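Local coordinates for protein type III pantothenate kinase (PDB 2NRH) that probably phosphorylates pantothenate with ATP, the first step of coenzyme A biosynthesis, as a homodimeric type III pantothenate kinase, at residues B[43-46]-B[47-50]. The protein carries 2 engineered substitutions. Residues are numbered along the deposited sequence; the frame is centred on the assembly and turned at random.
Sequences VNEH and LKEH
A single asparagine, N44, accepts two successive backbone N-H groups, that of H46 through OD1 and that of L47 through its main-chain O, and its amide also serves as a packing surface for L47 three residues on. OD1 of N44 accepts from the backbone N of H46 at 2.8 Å, an Asx turn, with the donor in the carbonyl plane but an N-H...O angle of 134°. The main-chain O of N44 takes N of L47 at 3.1 Å in a much straighter bond (N-H...O 167°). CG of N44 lies anti to its backbone N (chi1 -169°), which brings the amide back over the turn to meet the leucine. There the two side chains cross at a slant, CG of L47 resting 3.6 Å from CG of N44 and CD1 lying close to ND2. That nitrogen is buried, yet it is satisfied by O of G9 in the predicted ATP-binding loop, while L47 packs against I26, F29 and L30 of helix 26-30. On the exposed side E45 and K48 run alongside one another, CE of K48 3.6 Å from OE2 of E45; the salt bridge from NZ to OE2 is long, at 3.7 Å. A water bridges the start of helix 48-53, donating to O of H46 and accepting from N of H50 at 2.7 Å. This is a worked case of a strand-to-helix turn in an actin-like ATPase fold, linking strand 38-42 to helix 48-53. Its chemistry implies that the buried amide, gripped at both ends, probably helps hold the turn against the loop predicted to bind ATP, whereas the solvent-facing ion pair probably adds little.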
loop_
_atom_site.group_PDB
_atom_site.type_symbol
_atom_site.label_atom_id
_atom_site.label_comp_id
_atom_site.label_asym_id
_atom_site.label_seq_id
_atom_site.Cartn_x
_atom_site.Cartn_y
_atom_site.Cartn_z
ATOM N N VAL B 43 -22.737 3.590 1.471
ATOM C CA VAL B 43 -21.844 3.539 0.298
ATOM C C VAL B 43 -22.021 2.220 -0.445
ATOM O O VAL B 43 -21.447 1.998 -1.467
ATOM C CB VAL B 43 -20.298 3.737 0.650
ATOM C CG1 VAL B 43 -20.059 5.097 1.270
ATOM C CG2 VAL B 43 -19.744 2.576 1.516
ATOM N N ASN B 44 -22.831 1.342 0.088
ATOM C CA ASN B 44 -23.040 0.079 -0.544
ATOM C C ASN B 44 -24.064 0.186 -1.724
ATOM O O ASN B 44 -25.277 0.378 -1.534
ATOM C CB ASN B 44 -23.486 -0.933 0.523
ATOM C CG ASN B 44 -23.475 -2.338 0.023
ATOM O OD1 ASN B 44 -23.811 -2.603 -1.144
ATOM N ND2 ASN B 44 -23.099 -3.277 0.898
ATOM N N GLU B 45 -23.575 0.028 -2.933
ATOM C CA GLU B 45 -24.438 0.244 -4.085
ATOM C C GLU B 45 -25.481 -0.864 -4.171
ATOM O O GLU B 45 -26.550 -0.714 -4.812
ATOM C CB GLU B 45 -23.578 0.178 -5.318
ATOM C CG GLU B 45 -22.457 1.232 -5.335
ATOM C CD GLU B 45 -22.992 2.569 -5.743
ATOM O OE1 GLU B 45 -23.738 2.609 -6.759
ATOM O OE2 GLU B 45 -22.694 3.562 -5.037
ATOM N N HIS B 46 -25.136 -1.981 -3.544
ATOM C CA HIS B 46 -25.923 -3.158 -3.608
ATOM C C HIS B 46 -27.153 -3.052 -2.714
ATOM O O HIS B 46 -28.087 -3.832 -2.878
ATOM C CB HIS B 46 -25.047 -4.378 -3.272
ATOM C CG HIS B 46 -23.964 -4.611 -4.274
ATOM N ND1 HIS B 46 -24.214 -5.056 -5.553
ATOM C CD2 HIS B 46 -22.633 -4.399 -4.207
ATOM C CE1 HIS B 46 -23.078 -5.144 -6.219
ATOM N NE2 HIS B 46 -22.101 -4.723 -5.434
ATOM N N LEU B 47 -27.170 -2.102 -1.779
ATOM C CA LEU B 47 -28.211 -2.093 -0.768
ATOM C C LEU B 47 -29.188 -0.982 -0.972
ATOM O O LEU B 47 -30.095 -0.792 -0.149
ATOM C CB LEU B 47 -27.663 -2.042 0.685
ATOM C CG LEU B 47 -26.721 -3.108 1.292
ATOM C CD1 LEU B 47 -26.376 -2.749 2.703
ATOM C CD2 LEU B 47 -27.243 -4.543 1.223
ATOM N N LYS B 48 -28.992 -0.225 -2.043
ATOM C CA LYS B 48 -29.875 0.894 -2.357
ATOM C C LYS B 48 -31.398 0.575 -2.527
ATOM O O LYS B 48 -32.232 1.279 -1.975
ATOM C CB LYS B 48 -29.312 1.694 -3.517
ATOM C CG LYS B 48 -28.058 2.486 -3.129
ATOM C CD LYS B 48 -27.686 3.438 -4.255
ATOM C CE LYS B 48 -26.204 3.967 -4.216
ATOM N NZ LYS B 48 -25.580 4.267 -2.880
ATOM N N GLU B 49 -31.744 -0.497 -3.243
ATOM C CA GLU B 49 -33.127 -0.957 -3.391
ATOM C C GLU B 49 -33.722 -1.390 -2.039
ATOM O O GLU B 49 -34.848 -1.041 -1.655
ATOM C CB GLU B 49 -33.129 -2.164 -4.327
ATOM C CG GLU B 49 -33.826 -1.968 -5.676
ATOM C CD GLU B 49 -35.198 -2.673 -5.743
ATOM O OE1 GLU B 49 -36.093 -2.328 -4.928
ATOM O OE2 GLU B 49 -35.382 -3.553 -6.629
ATOM N N HIS B 50 -32.949 -2.200 -1.333
ATOM C CA HIS B 50 -33.358 -2.644 -0.036
ATOM C C HIS B 50 -33.691 -1.498 0.884
ATOM O O HIS B 50 -34.677 -1.548 1.581
ATOM C CB HIS B 50 -32.304 -3.527 0.614
ATOM C CG HIS B 50 -32.678 -3.944 2.003
ATOM N ND1 HIS B 50 -33.514 -5.010 2.256
ATOM C CD2 HIS B 50 -32.368 -3.406 3.213
ATOM C CE1 HIS B 50 -33.666 -5.138 3.566
ATOM N NE2 HIS B 50 -32.975 -4.181 4.169
HETATM O O HOH W 1 -31.248 -4.017 -2.445
#